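Local coordinates for protein glucose-1-phosphate thymidylyltransferase (Bacillus anthracis, PDB 4ECM) that catalyses the transfer of a thymidylyl group from dTTP to glucose 1-phosphate, giving dTDP-glucose and pyrophosphate, a step of dTDP-L-rhamnose biosynthesis, at residues I73-G78 with V97-R102; L197-V202 with N224-R229. All coordinates share one frame; numbering follows the deposited sequence.

Contact 1: residues I73-G78 with V97-R102; sequences IMIITG and VSFTYR
With CG anti to the carbonyl carbon (chi1 -65° in Phe99, -57° in Tyr101), both rings lean back beside their own backbone N and stand next to isoleucines of the parallel strand 73-77. Ile75 runs beside Tyr101 in the same direction, its CB 3.7 Å from Tyr101 CD1, while its CG1 branch crosses to lie 3.8 Å from Phe99 CD1. Ile73 flanks the same Phe99 atom and extends CD1 to Val97 CG1 (4.0 Å). On the reverse face of the sheet Met74 bends at chi3 (-71°), which brings CE tightly against Thr100 CG2 (3.4 Å); Ile76 CD1 packs on Arg102 CB (3.6 Å).

Between the two faces, Ile73 N donates to Ser98 O, Thr100 N to Ile73 O, Ile75 N to Thr100 O and Arg102 N to Ile75 O; Thr77 N to Arg102 O is weak. Arg102 turns its guanidinium away, to Leu116 O and to Phe99 O of a second subunit. The chemistry is therefore divided: main-chain bonds fix the register, isoleucines and aromatic rings pack on one face, Met74 and Ile76 lie against Thr100 and the aliphatic part of Arg102 on the other, and the arginine's polar end serves the subunit interface.

Contact 2: residues L197-V202 with N224-R229; sequences LYDSKV and NWYLKR
The hydroxyl of Tyr226 reaches from helix 219-228 to the carboxylate of Asp199, donating to Asp199 OD1 (2.7 Å) on the anti side, 30° out of the carboxylate plane. Lys201 N donates to the same oxygen from the other face of that plane (3.1 Å). Asp199 CG sits between its backbone N and carbonyl carbon (chi1 64°), from where OD1 meets both donors. The ring planes of Tyr198 and Tyr226 are only 10° apart, but the rings are displaced, with little overlap, their centroids 5.5 Å apart; Tyr198 CD1 lies 3.4 Å from Tyr226 CE2. Val202 CB abuts the Tyr226 hydroxyl at the ring edge.

Farther out, Trp225 sets CZ3 over the centre of the Tyr226 ring and brings CH2 to Lys201 O (3.6 Å). One water accepts from Arg229 NH2 (3.0 Å) and donates to Asp199 OD2 (2.6 Å), which also accepts from Gly152 N. Lys201 NZ and Arg229 NH1 lie 3.7 Å apart; both form salt bridges to Glu151 OE1, which probably offsets their like charges. A type I beta turn, Asp199 to Val202, thus leads from strand 190-198 into helix 202-206, the Asp199 side chain making a capping bond to Lys201 N, with helix 219-228 docked alongside in the nucleotidyltransferase fold.

The two contacts follow one another in sequence and do not touch: their centres are 23 Å apart and their nearest atoms about 12 Å. Both reach one mixed sheet, through strands 72-77 and 98-103 in contact 1 and strand 190-198 in contact 2; strands 25-30 and 125-130 bridge the gap. Contact 1 belongs to a beta-alpha-beta unit with helix 82-89 as its crossover. It lies nearer the bound dTDP-glucose: about 5 Å from the Ile76 side chain, against about 9 Å from that of Tyr198 in contact 2, while the Thr77 side chain is about 9 Å from the bound pyrophosphate. Contact 1 also meets a second subunit, whereas no other chain of the assembly touches contact 2.

Contact 1: residues I73-G78 with V97-R102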
loop_
_atom_site.group_PDB
_atom_site.type_symbol
_atom_site.label_atom_id
_atom_site.label_comp_id
_atom_site.label_asym_id
_atom_site.label_seq_id
_atom_site.Cartn_x
_atom_site.Cartn_y
_atom_site.Cartn_z
ATOM N N ILE A 73 -7.094 4.058 23.241
ATOM C CA ILE A 73 -6.588 2.741 22.874
ATOM C C ILE A 73 -5.322 2.802 22.039
ATOM O O ILE A 73 -5.246 3.549 21.052
ATOM C CB ILE A 73 -7.643 1.996 22.033
ATOM C CG1 ILE A 73 -8.969 1.894 22.804
ATOM C CG2 ILE A 73 -7.123 0.607 21.631
ATOM C CD1 ILE A 73 -10.160 1.465 21.983
ATOM N N MET A 74 -4.333 2.003 22.430
ATOM C CA MET A 74 -3.110 1.904 21.670
ATOM C C MET A 74 -3.122 0.606 20.861
ATOM O O MET A 74 -3.495 -0.454 21.367
ATOM C CB MET A 74 -1.875 1.971 22.580
ATOM C CG MET A 74 -0.568 1.678 21.836
ATOM S SD MET A 74 0.907 2.386 22.608
ATOM C CE MET A 74 0.611 4.115 22.246
ATOM N N ILE A 75 -2.701 0.706 19.611
ATOM C CA ILE A 75 -2.653 -0.421 18.687
ATOM C C ILE A 75 -1.196 -0.690 18.337
ATOM O O ILE A 75 -0.487 0.214 17.874
ATOM C CB ILE A 75 -3.393 -0.084 17.393
ATOM C CG1 ILE A 75 -4.859 0.329 17.669
ATOM C CG2 ILE A 75 -3.292 -1.243 16.366
ATOM C CD1 ILE A 75 -5.744 -0.727 18.144
ATOM N N ILE A 76 -0.753 -1.927 18.550
ATOM C CA ILE A 76 0.604 -2.346 18.215
ATOM C C ILE A 76 0.578 -3.323 17.036
ATOM O O ILE A 76 -0.192 -4.281 17.037
ATOM C CB ILE A 76 1.268 -3.060 19.384
ATOM C CG1 ILE A 76 1.311 -2.159 20.628
ATOM C CG2 ILE A 76 2.690 -3.542 18.993
ATOM C CD1 ILE A 76 2.123 -0.878 20.467
ATOM N N THR A 77 1.392 -3.069 16.018
ATOM C CA THR A 77 1.499 -3.998 14.891
ATOM C C THR A 77 2.852 -3.833 14.219
ATOM O O THR A 77 3.659 -3.006 14.638
ATOM C CB THR A 77 0.337 -3.834 13.870
ATOM O OG1 THR A 77 0.287 -4.986 13.007
ATOM C CG2 THR A 77 0.491 -2.552 13.052
ATOM N N GLY A 78 3.109 -4.649 13.201
ATOM C CA GLY A 78 4.380 -4.593 12.456
ATOM C C GLY A 78 4.447 -3.404 11.510
ATOM O O GLY A 78 3.431 -2.834 11.131
ATOM N N VAL A 97 -13.923 6.156 19.386
ATOM C CA VAL A 97 -12.733 5.940 20.217
ATOM C C VAL A 97 -11.580 6.811 19.728
ATOM O O VAL A 97 -11.740 7.634 18.840
ATOM C CB VAL A 97 -12.300 4.470 20.279
ATOM C CG1 VAL A 97 -13.398 3.621 20.913
ATOM C CG2 VAL A 97 -11.914 3.959 18.875
ATOM N N SER A 98 -10.411 6.617 20.314
ATOM C CA SER A 98 -9.266 7.417 19.989
ATOM C C SER A 98 -8.040 6.495 19.936
ATOM O O SER A 98 -7.715 5.851 20.935
ATOM C CB SER A 98 -9.157 8.480 21.067
ATOM O OG SER A 98 -8.178 9.413 20.771
ATOM N N PHE A 99 -7.386 6.412 18.769
ATOM C CA PHE A 99 -6.257 5.505 18.576
ATOM C C PHE A 99 -4.896 6.174 18.543
ATOM O O PHE A 99 -4.740 7.289 18.057
ATOM C CB PHE A 99 -6.396 4.706 17.257
ATOM C CG PHE A 99 -7.570 3.752 17.227
ATOM C CD1 PHE A 99 -7.697 2.759 18.184
ATOM C CD2 PHE A 99 -8.505 3.810 16.206
ATOM C CE1 PHE A 99 -8.761 1.880 18.159
ATOM C CE2 PHE A 99 -9.578 2.930 16.165
ATOM C CZ PHE A 99 -9.706 1.960 17.135
ATOM N N THR A 100 -3.905 5.446 19.032
ATOM C CA THR A 100 -2.502 5.857 18.987
ATOM C C THR A 100 -1.772 4.592 18.524
ATOM O O THR A 100 -2.094 3.491 18.990
ATOM C CB THR A 100 -2.017 6.347 20.365
ATOM O OG1 THR A 100 -2.797 7.486 20.760
ATOM C CG2 THR A 100 -0.522 6.749 20.339
ATOM N N TYR A 101 -0.807 4.731 17.612
ATOM C CA TYR A 101 -0.121 3.580 17.047
ATOM C C TYR A 101 1.383 3.523 17.282
ATOM O O TYR A 101 2.080 4.542 17.219
ATOM C CB TYR A 101 -0.328 3.562 15.515
ATOM C CG TYR A 101 -1.778 3.535 15.053
ATOM C CD1 TYR A 101 -2.425 2.332 14.778
ATOM C CD2 TYR A 101 -2.481 4.714 14.836
ATOM C CE1 TYR A 101 -3.783 2.306 14.327
ATOM C CE2 TYR A 101 -3.826 4.701 14.390
ATOM C CZ TYR A 101 -4.461 3.492 14.137
ATOM O OH TYR A 101 -5.757 3.490 13.698
ATOM N N ARG A 102 1.885 2.313 17.498
ATOM C CA ARG A 102 3.326 2.077 17.612
ATOM C C ARG A 102 3.726 0.789 16.896
ATOM O O ARG A 102 2.966 -0.160 16.858
ATOM C CB ARG A 102 3.784 2.025 19.051
ATOM C CG ARG A 102 3.487 3.292 19.821
ATOM C CD ARG A 102 4.462 3.410 20.963
ATOM N NE ARG A 102 5.766 3.873 20.493
ATOM C CZ ARG A 102 6.918 3.632 21.103
ATOM N NH1 ARG A 102 6.971 2.848 22.183
ATOM N NH2 ARG A 102 8.040 4.132 20.594
#

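Contact 2: residues L197-V202 with N224-R229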
loop_
_atom_site.group_PDB
_atom_site.type_symbol
_atom_site.label_atom_id
_atom_site.label_comp_id
_atom_site.label_asym_id
_atom_site.label_seq_id
_atom_site.Cartn_x
_atom_site.Cartn_y
_atom_site.Cartn_z
ATOM N N LEU A 197 -5.748 -7.710 32.511
ATOM C CA LEU A 197 -5.989 -6.443 33.161
ATOM C C LEU A 197 -4.804 -6.214 34.081
ATOM O O LEU A 197 -4.538 -7.044 34.959
ATOM C CB LEU A 197 -7.329 -6.414 33.902
ATOM C CG LEU A 197 -8.585 -6.672 33.040
ATOM C CD1 LEU A 197 -8.826 -8.178 32.844
ATOM C CD2 LEU A 197 -9.817 -6.059 33.635
ATOM N N TYR A 198 -4.076 -5.110 33.851
ATOM C CA TYR A 198 -2.849 -4.781 34.617
ATOM C C TYR A 198 -2.798 -3.360 35.180
ATOM O O TYR A 198 -3.433 -2.442 34.650
ATOM C CB TYR A 198 -1.601 -4.899 33.734
ATOM C CG TYR A 198 -1.292 -6.262 33.163
ATOM C CD1 TYR A 198 -1.116 -7.358 33.994
ATOM C CD2 TYR A 198 -1.089 -6.436 31.805
ATOM C CE1 TYR A 198 -0.813 -8.608 33.491
ATOM C CE2 TYR A 198 -0.765 -7.701 31.275
ATOM C CZ TYR A 198 -0.635 -8.782 32.132
ATOM O OH TYR A 198 -0.323 -10.036 31.654
ATOM N N ASP A 199 -2.042 -3.192 36.271
ATOM C CA ASP A 199 -1.760 -1.867 36.777
ATOM C C ASP A 199 -0.438 -1.459 36.111
ATOM O O ASP A 199 0.194 -2.261 35.423
ATOM C CB ASP A 199 -1.721 -1.782 38.316
ATOM C CG ASP A 199 -0.599 -2.593 38.956
ATOM O OD1 ASP A 199 0.278 -3.120 38.251
ATOM O OD2 ASP A 199 -0.604 -2.686 40.204
ATOM N N SER A 200 -0.012 -0.220 36.317
ATOM C CA SER A 200 1.180 0.291 35.637
ATOM C C SER A 200 2.505 -0.349 36.072
ATOM O O SER A 200 3.535 -0.081 35.462
ATOM C CB SER A 200 1.267 1.807 35.812
ATOM O OG SER A 200 1.451 2.126 37.177
ATOM N N LYS A 201 2.487 -1.206 37.085
ATOM C CA LYS A 201 3.715 -1.836 37.549
ATOM C C LYS A 201 4.245 -2.880 36.579
ATOM O O LYS A 201 5.406 -3.276 36.668
ATOM C CB LYS A 201 3.522 -2.461 38.936
ATOM C CG LYS A 201 3.233 -1.423 40.032
ATOM C CD LYS A 201 3.287 -2.033 41.440
ATOM C CE LYS A 201 3.076 -0.955 42.530
ATOM N NZ LYS A 201 2.961 -1.534 43.919
ATOM N N VAL A 202 3.410 -3.311 35.634
ATOM C CA VAL A 202 3.824 -4.335 34.691
ATOM C C VAL A 202 5.059 -3.909 33.880
ATOM O O VAL A 202 5.926 -4.742 33.566
ATOM C CB VAL A 202 2.669 -4.739 33.751
ATOM C CG1 VAL A 202 2.194 -3.546 32.920
ATOM C CG2 VAL A 202 3.078 -5.916 32.841
ATOM N N ASN A 224 2.807 -14.718 36.369
ATOM C CA ASN A 224 3.379 -15.397 37.537
ATOM C C ASN A 224 4.061 -14.411 38.521
ATOM O O ASN A 224 4.045 -14.635 39.730
ATOM C CB ASN A 224 4.349 -16.522 37.119
ATOM C CG ASN A 224 3.629 -17.818 36.716
ATOM O OD1 ASN A 224 2.616 -18.174 37.308
ATOM N ND2 ASN A 224 4.184 -18.543 35.740
ATOM N N TRP A 225 4.657 -13.332 38.003
ATOM C CA TRP A 225 5.295 -12.304 38.844
ATOM C C TRP A 225 4.234 -11.676 39.735
ATOM O O TRP A 225 4.402 -11.587 40.953
ATOM C CB TRP A 225 6.012 -11.244 37.975
ATOM C CG TRP A 225 6.545 -10.051 38.735
ATOM C CD1 TRP A 225 7.625 -10.025 39.576
ATOM C CD2 TRP A 225 6.035 -8.695 38.694
ATOM N NE1 TRP A 225 7.802 -8.758 40.075
ATOM C CE2 TRP A 225 6.847 -7.920 39.554
ATOM C CE3 TRP A 225 4.965 -8.067 38.020
ATOM C CZ2 TRP A 225 6.631 -6.537 39.758
ATOM C CZ3 TRP A 225 4.749 -6.701 38.227
ATOM C CH2 TRP A 225 5.578 -5.955 39.102
ATOM N N TYR A 226 3.125 -11.254 39.136
ATOM C CA TYR A 226 2.015 -10.712 39.926
ATOM C C TYR A 226 1.467 -11.746 40.914
ATOM O O TYR A 226 1.098 -11.400 42.033
ATOM C CB TYR A 226 0.872 -10.271 39.039
ATOM C CG TYR A 226 0.984 -8.906 38.395
ATOM C CD1 TYR A 226 0.729 -7.749 39.130
ATOM C CD2 TYR A 226 1.239 -8.773 37.041
ATOM C CE1 TYR A 226 0.764 -6.496 38.538
ATOM C CE2 TYR A 226 1.274 -7.520 36.430
ATOM C CZ TYR A 226 1.036 -6.387 37.182
ATOM O OH TYR A 226 1.053 -5.144 36.575
ATOM N N LEU A 227 1.404 -13.008 40.474
ATOM C CA LEU A 227 0.907 -14.107 41.302
ATOM C C LEU A 227 1.772 -14.295 42.557
ATOM O O LEU A 227 1.245 -14.325 43.662
ATOM C CB LEU A 227 0.829 -15.406 40.495
ATOM C CG LEU A 227 0.353 -16.657 41.239
ATOM C CD1 LEU A 227 -1.021 -16.425 41.884
ATOM C CD2 LEU A 227 0.321 -17.841 40.280
ATOM N N LYS A 228 3.085 -14.406 42.382
ATOM C CA LYS A 228 4.009 -14.538 43.516
ATOM C C LYS A 228 3.923 -13.348 44.452
ATOM O O LYS A 228 4.213 -13.473 45.630
ATOM C CB LYS A 228 5.457 -14.677 43.059
ATOM C CG LYS A 228 5.775 -15.983 42.357
ATOM C CD LYS A 228 7.282 -16.122 42.174
ATOM C CE LYS A 228 7.654 -17.457 41.537
ATOM N NZ LYS A 228 9.143 -17.676 41.567
ATOM N N ARG A 229 3.553 -12.181 43.927
ATOM C CA ARG A 229 3.405 -11.012 44.784
ATOM C C ARG A 229 2.059 -11.048 45.525
ATOM O O ARG A 229 1.797 -10.208 46.371
ATOM C CB ARG A 229 3.588 -9.717 43.994
ATOM C CG ARG A 229 5.037 -9.465 43.516
ATOM C CD ARG A 229 5.176 -8.139 42.713
ATOM N NE ARG A 229 4.587 -7.017 43.455
ATOM C CZ ARG A 229 3.607 -6.214 43.024
ATOM N NH1 ARG A 229 3.142 -5.266 43.836
ATOM N NH2 ARG A 229 3.107 -6.316 41.796
HETATM O O HOH W 1 0.764 -4.427 41.536
#